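Local coordinates for protein signal recognition particle subunit SRP68 (Chaetomium thermophilum, PDB 4P3G) that binds signal recognition particle RNA through this domain, as part of the particle that probably directs nascent secretory and membrane proteins to the endoplasmic reticulum, at residues Q76-M90 against T105-I119. Sequence-based numbering, arbitrary orientation.
Sequences QLLTAERAWAHAMAM and TRSHIVSRLEKGARI. With PO4 (phosphate ion), chain E.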
loop_
_atom_site.group_PDB
_atom_site.type_symbol
_atom_site.label_atom_id
_atom_site.label_comp_id
_atom_site.label_asym_id
_atom_site.label_seq_id
_atom_site.Cartn_x
_atom_site.Cartn_y
_atom_site.Cartn_z
ATOM N N GLN A 76 -26.447 7.262 27.644
ATOM C CA GLN A 76 -25.015 7.282 27.393
ATOM C C GLN A 76 -24.652 7.862 26.029
ATOM O O GLN A 76 -23.665 8.577 25.893
ATOM C CB GLN A 76 -24.447 5.881 27.521
ATOM C CG GLN A 76 -24.635 5.302 28.899
ATOM C CD GLN A 76 -24.016 6.164 29.977
ATOM O OE1 GLN A 76 -24.709 6.932 30.643
ATOM N NE2 GLN A 76 -22.701 6.034 30.162
ATOM N N LEU A 77 -25.440 7.540 25.016
ATOM C CA LEU A 77 -25.189 8.047 23.679
ATOM C C LEU A 77 -25.336 9.575 23.659
ATOM O O LEU A 77 -24.447 10.301 23.197
ATOM C CB LEU A 77 -26.173 7.402 22.712
ATOM C CG LEU A 77 -25.830 5.917 22.558
ATOM C CD1 LEU A 77 -26.656 5.242 21.468
ATOM C CD2 LEU A 77 -24.332 5.709 22.348
ATOM N N LEU A 78 -26.445 10.057 24.208
ATOM C CA LEU A 78 -26.730 11.489 24.236
ATOM C C LEU A 78 -25.619 12.194 24.999
ATOM O O LEU A 78 -25.190 13.297 24.640
ATOM C CB LEU A 78 -28.084 11.767 24.892
ATOM C CG LEU A 78 -29.251 11.190 24.081
ATOM C CD1 LEU A 78 -30.619 11.367 24.767
ATOM C CD2 LEU A 78 -29.261 11.748 22.669
ATOM N N THR A 79 -25.152 11.552 26.059
ATOM C CA THR A 79 -24.108 12.144 26.861
ATOM C C THR A 79 -22.835 12.282 26.068
ATOM O O THR A 79 -22.241 13.351 26.031
ATOM C CB THR A 79 -23.848 11.315 28.117
ATOM O OG1 THR A 79 -25.083 11.141 28.830
ATOM C CG2 THR A 79 -22.873 12.034 29.010
ATOM N N ALA A 80 -22.437 11.203 25.408
ATOM C CA ALA A 80 -21.213 11.183 24.609
ATOM C C ALA A 80 -21.345 12.111 23.404
ATOM O O ALA A 80 -20.423 12.883 23.081
ATOM C CB ALA A 80 -20.899 9.768 24.169
ATOM N N GLU A 81 -22.492 12.021 22.738
ATOM C CA GLU A 81 -22.726 12.821 21.549
ATOM C C GLU A 81 -22.713 14.322 21.851
ATOM O O GLU A 81 -22.345 15.130 20.996
ATOM C CB GLU A 81 -24.047 12.429 20.889
ATOM C CG GLU A 81 -23.937 11.211 20.014
ATOM C CD GLU A 81 -23.026 11.431 18.826
ATOM O OE1 GLU A 81 -23.488 12.083 17.862
ATOM O OE2 GLU A 81 -21.850 10.977 18.868
ATOM N N ARG A 82 -23.137 14.703 23.052
ATOM C CA ARG A 82 -23.154 16.119 23.401
ATOM C C ARG A 82 -21.718 16.680 23.495
ATOM O O ARG A 82 -21.420 17.742 22.959
ATOM C CB ARG A 82 -23.934 16.350 24.703
ATOM C CG ARG A 82 -24.268 17.818 24.963
ATOM C CD ARG A 82 -25.144 17.995 26.188
ATOM N NE ARG A 82 -24.364 17.758 27.395
ATOM C CZ ARG A 82 -24.783 18.017 28.627
ATOM N NH1 ARG A 82 -26.004 18.499 28.833
ATOM N NH2 ARG A 82 -23.987 17.761 29.658
ATOM N N ALA A 83 -20.810 15.926 24.098
ATOM C CA ALA A 83 -19.408 16.341 24.185
ATOM C C ALA A 83 -18.799 16.466 22.797
ATOM O O ALA A 83 -17.956 17.323 22.553
ATOM C CB ALA A 83 -18.607 15.354 25.018
ATOM N N TRP A 84 -19.197 15.559 21.913
ATOM C CA TRP A 84 -18.740 15.559 20.546
ATOM C C TRP A 84 -19.190 16.847 19.858
ATOM O O TRP A 84 -18.419 17.492 19.121
ATOM C CB TRP A 84 -19.308 14.349 19.814
ATOM C CG TRP A 84 -18.825 14.227 18.411
ATOM C CD1 TRP A 84 -17.634 13.694 18.006
ATOM C CD2 TRP A 84 -19.497 14.670 17.223
ATOM N NE1 TRP A 84 -17.529 13.777 16.638
ATOM C CE2 TRP A 84 -18.663 14.362 16.134
ATOM C CE3 TRP A 84 -20.721 15.300 16.979
ATOM C CZ2 TRP A 84 -19.006 14.667 14.823
ATOM C CZ3 TRP A 84 -21.075 15.594 15.662
ATOM C CH2 TRP A 84 -20.219 15.278 14.607
ATOM N N ALA A 85 -20.447 17.215 20.101
ATOM C CA ALA A 85 -21.050 18.392 19.482
ATOM C C ALA A 85 -20.305 19.648 19.925
ATOM O O ALA A 85 -19.963 20.531 19.127
ATOM C CB ALA A 85 -22.506 18.486 19.883
ATOM N N HIS A 86 -20.034 19.702 21.219
ATOM C CA HIS A 86 -19.361 20.841 21.798
ATOM C C HIS A 86 -17.971 20.956 21.164
ATOM O O HIS A 86 -17.530 22.044 20.787
ATOM C CB HIS A 86 -19.326 20.700 23.325
ATOM C CG HIS A 86 -18.820 21.910 24.035
ATOM N ND1 HIS A 86 -18.591 23.113 23.403
ATOM C CD2 HIS A 86 -18.465 22.096 25.333
ATOM C CE1 HIS A 86 -18.108 23.982 24.271
ATOM N NE2 HIS A 86 -18.021 23.387 25.450
ATOM N N ALA A 87 -17.289 19.824 21.038
ATOM C CA ALA A 87 -15.965 19.808 20.438
ATOM C C ALA A 87 -16.035 20.231 18.972
ATOM O O ALA A 87 -15.204 21.019 18.519
ATOM C CB ALA A 87 -15.343 18.455 20.570
HETATM N N MSE A 88 -17.038 19.747 18.240
HETATM C CA MSE A 88 -17.141 20.059 16.814
HETATM C C MSE A 88 -17.535 21.495 16.566
HETATM O O MSE A 88 -17.163 22.078 15.547
HETATM C CB MSE A 88 -18.140 19.147 16.109
HETATM C CG MSE A 88 -17.667 17.712 15.899
HETATM SE SE MSE A 88 -15.961 17.496 14.985
HETATM C CE MSE A 88 -14.733 17.328 16.504
ATOM N N ALA A 89 -18.303 22.056 17.499
ATOM C CA ALA A 89 -18.739 23.442 17.413
ATOM C C ALA A 89 -17.591 24.434 17.590
ATOM O O ALA A 89 -17.514 25.423 16.861
ATOM C CB ALA A 89 -19.821 23.709 18.430
HETATM N N MSE A 90 -16.706 24.191 18.552
HETATM C CA MSE A 90 -15.555 25.078 18.733
HETATM C C MSE A 90 -14.622 24.992 17.538
HETATM O O MSE A 90 -14.133 26.000 17.028
HETATM C CB MSE A 90 -14.795 24.739 20.006
HETATM C CG MSE A 90 -15.681 24.726 21.215
HETATM SE SE MSE A 90 -14.720 24.284 22.831
HETATM C CE MSE A 90 -13.619 25.862 22.975
ATOM N N THR A 105 -7.707 26.326 23.304
ATOM C CA THR A 105 -8.974 25.915 22.736
ATOM C C THR A 105 -8.837 24.494 22.269
ATOM O O THR A 105 -9.769 23.708 22.388
ATOM C CB THR A 105 -9.409 26.844 21.592
ATOM O OG1 THR A 105 -9.723 28.132 22.134
ATOM C CG2 THR A 105 -10.641 26.305 20.889
ATOM N N ARG A 106 -7.676 24.161 21.726
ATOM C CA ARG A 106 -7.433 22.789 21.299
ATOM C C ARG A 106 -7.529 21.857 22.491
ATOM O O ARG A 106 -8.038 20.756 22.373
ATOM C CB ARG A 106 -6.072 22.637 20.619
ATOM C CG ARG A 106 -5.832 21.216 20.142
ATOM C CD ARG A 106 -4.464 21.073 19.501
ATOM N NE ARG A 106 -4.424 21.860 18.277
ATOM C CZ ARG A 106 -4.877 21.428 17.103
ATOM N NH1 ARG A 106 -5.373 20.196 16.985
ATOM N NH2 ARG A 106 -4.815 22.224 16.040
ATOM N N SER A 107 -7.036 22.306 23.639
ATOM C CA SER A 107 -7.052 21.473 24.829
ATOM C C SER A 107 -8.476 21.163 25.278
ATOM O O SER A 107 -8.769 20.032 25.670
ATOM C CB SER A 107 -6.290 22.143 25.957
ATOM O OG SER A 107 -6.478 21.414 27.157
ATOM N N HIS A 108 -9.349 22.172 25.207
ATOM C CA HIS A 108 -10.756 22.048 25.597
ATOM C C HIS A 108 -11.517 21.156 24.604
ATOM O O HIS A 108 -12.375 20.357 24.979
ATOM C CB HIS A 108 -11.402 23.432 25.690
ATOM C CG HIS A 108 -12.748 23.438 26.340
ATOM N ND1 HIS A 108 -13.721 24.362 26.034
ATOM C CD2 HIS A 108 -13.292 22.633 27.296
ATOM C CE1 HIS A 108 -14.805 24.131 26.758
ATOM N NE2 HIS A 108 -14.562 23.087 27.533
ATOM N N ILE A 109 -11.204 21.321 23.327
ATOM C CA ILE A 109 -11.765 20.480 22.281
ATOM C C ILE A 109 -11.382 19.021 22.500
ATOM O O ILE A 109 -12.210 18.132 22.402
ATOM C CB ILE A 109 -11.284 20.943 20.909
ATOM C CG1 ILE A 109 -11.977 22.260 20.573
ATOM C CG2 ILE A 109 -11.623 19.920 19.866
ATOM C CD1 ILE A 109 -11.590 22.819 19.249
ATOM N N VAL A 110 -10.123 18.786 22.822
ATOM C CA VAL A 110 -9.662 17.441 23.076
ATOM C C VAL A 110 -10.320 16.860 24.327
ATOM O O VAL A 110 -10.738 15.703 24.301
ATOM C CB VAL A 110 -8.142 17.398 23.176
ATOM C CG1 VAL A 110 -7.690 16.079 23.765
ATOM C CG2 VAL A 110 -7.533 17.599 21.788
ATOM N N SER A 111 -10.461 17.673 25.384
ATOM C CA SER A 111 -11.143 17.279 26.641
ATOM C C SER A 111 -12.531 16.722 26.428
ATOM O O SER A 111 -12.942 15.783 27.103
ATOM C CB SER A 111 -11.301 18.460 27.581
ATOM O OG SER A 111 -10.075 18.892 28.091
ATOM N N ARG A 112 -13.258 17.354 25.514
ATOM C CA ARG A 112 -14.624 17.000 25.205
ATOM C C ARG A 112 -14.655 15.653 24.565
ATOM O O ARG A 112 -15.366 14.752 25.008
ATOM C CB ARG A 112 -15.269 18.027 24.265
ATOM C CG ARG A 112 -16.097 19.120 24.933
ATOM C CD ARG A 112 -15.503 19.552 26.256
ATOM N NE ARG A 112 -16.147 18.879 27.383
ATOM C CZ ARG A 112 -15.613 18.801 28.595
ATOM N NH1 ARG A 112 -14.419 19.348 28.835
ATOM N NH2 ARG A 112 -16.268 18.167 29.562
ATOM N N LEU A 113 -13.857 15.517 23.518
ATOM C CA LEU A 113 -13.752 14.261 22.799
ATOM C C LEU A 113 -13.262 13.116 23.678
ATOM O O LEU A 113 -13.777 12.007 23.593
ATOM C CB LEU A 113 -12.817 14.448 21.625
ATOM C CG LEU A 113 -13.336 15.351 20.522
ATOM C CD1 LEU A 113 -12.225 15.479 19.523
ATOM C CD2 LEU A 113 -14.548 14.733 19.883
ATOM N N GLU A 114 -12.272 13.384 24.522
ATOM C CA GLU A 114 -11.736 12.335 25.377
ATOM C C GLU A 114 -12.821 11.901 26.371
ATOM O O GLU A 114 -12.931 10.727 26.723
ATOM C CB GLU A 114 -10.459 12.795 26.095
ATOM C CG GLU A 114 -9.272 13.095 25.189
ATOM C CD GLU A 114 -8.007 13.500 25.974
ATOM O OE1 GLU A 114 -8.123 13.935 27.140
ATOM O OE2 GLU A 114 -6.882 13.419 25.421
ATOM N N LYS A 115 -13.631 12.856 26.814
ATOM C CA LYS A 115 -14.758 12.547 27.685
ATOM C C LYS A 115 -15.804 11.707 26.957
ATOM O O LYS A 115 -16.307 10.719 27.482
ATOM C CB LYS A 115 -15.411 13.821 28.181
ATOM C CG LYS A 115 -16.563 13.519 29.116
ATOM C CD LYS A 115 -17.372 14.733 29.397
ATOM C CE LYS A 115 -18.496 14.405 30.334
ATOM N NZ LYS A 115 -19.288 15.629 30.532
ATOM N N GLY A 116 -16.129 12.097 25.734
ATOM C CA GLY A 116 -17.066 11.332 24.941
ATOM C C GLY A 116 -16.547 9.916 24.697
ATOM O O GLY A 116 -17.325 8.950 24.738
ATOM N N ALA A 117 -15.239 9.782 24.453
ATOM C CA ALA A 117 -14.627 8.468 24.244
ATOM C C ALA A 117 -14.789 7.609 25.493
ATOM O O ALA A 117 -15.251 6.469 25.412
ATOM C CB ALA A 117 -13.170 8.612 23.907
ATOM N N ARG A 118 -14.454 8.174 26.651
ATOM C CA ARG A 118 -14.557 7.442 27.908
ATOM C C ARG A 118 -15.988 6.941 28.129
ATOM O O ARG A 118 -16.200 5.799 28.541
ATOM C CB ARG A 118 -14.144 8.337 29.076
ATOM C CG ARG A 118 -12.668 8.520 29.209
ATOM C CD ARG A 118 -12.268 9.162 30.527
ATOM N NE ARG A 118 -12.858 10.486 30.702
ATOM C CZ ARG A 118 -12.271 11.619 30.332
ATOM N NH1 ARG A 118 -11.094 11.584 29.733
ATOM N NH2 ARG A 118 -12.867 12.785 30.530
ATOM N N ILE A 119 -16.973 7.777 27.814
ATOM C CA ILE A 119 -18.355 7.376 28.022
ATOM C C ILE A 119 -18.725 6.230 27.090
ATOM O O ILE A 119 -19.321 5.245 27.520
ATOM C CB ILE A 119 -19.335 8.578 27.828
ATOM C CG1 ILE A 119 -19.168 9.563 28.973
ATOM C CG2 ILE A 119 -20.803 8.114 27.785
ATOM C CD1 ILE A 119 -19.650 10.951 28.612
HETATM P P PO4 E . -8.800 9.381 28.412
HETATM O O1 PO4 E . -9.834 10.237 27.726
HETATM O O2 PO4 E . -9.027 7.925 28.058
HETATM O O3 PO4 E . -8.897 9.548 29.911
HETATM O O4 PO4 E . -7.418 9.819 27.980
#
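With CG anti to the backbone N in both His86 (chi1 -172°) and His108 (chi1 -168°), the two imidazoles come together until His86 NE2 lies 3.6 Å from His108 CE1. The rings meet obliquely, their planes almost perpendicular, and no hydrogen bond joins them. Met90, a selenomethionine, is extended as far as SE and then bends, which sets SE 3.4 Å from His108 ND1 and turns the methyl CE toward CG2 of Thr105. Nearer its root, at CB, CG and CD2, His86 lies against the aliphatic part of Arg112, whose chain bends at chi2 and chi3 and passes CG 3.8 Å from His86 CD2. Were the imidazole of His86 cut back to an alanine, Arg112 CG would probably lose the ring it rests against and His108 CE1 its neighbour, leaving the bent arginine chain freer to turn.

Helices 71-93 and 103-128 form an antiparallel helical hairpin, the kind of pair from which tetratricopeptide-like RNA-binding domains such as this one are built. Their axes come within 7.9 Å because small residues line the interface: the CA atoms of Ala80 and Gly116 are 4.2 Å apart, and Ala83 CB packs against Arg112 O and Ala87 CB against Ile109 O and Arg112 CB. Ala87 CB sits 3.7 Å from Leu113 CG; the CD2 methyl of the same leucine meets Trp84 CD1, and Leu113 also touches Ala153 and Glu156 of helix 136-156. At the far end Ile119 divides its branches, CD1 touching Thr79 CG2 and CG2 lying 3.5 Å from the carbonyl oxygen of Gln76. On helix 103-128, Arg118 NH1 makes two weak hydrogen bonds to O1 and O3 of a phosphate, probably from the crystallisation liquor, which Arg150 also binds.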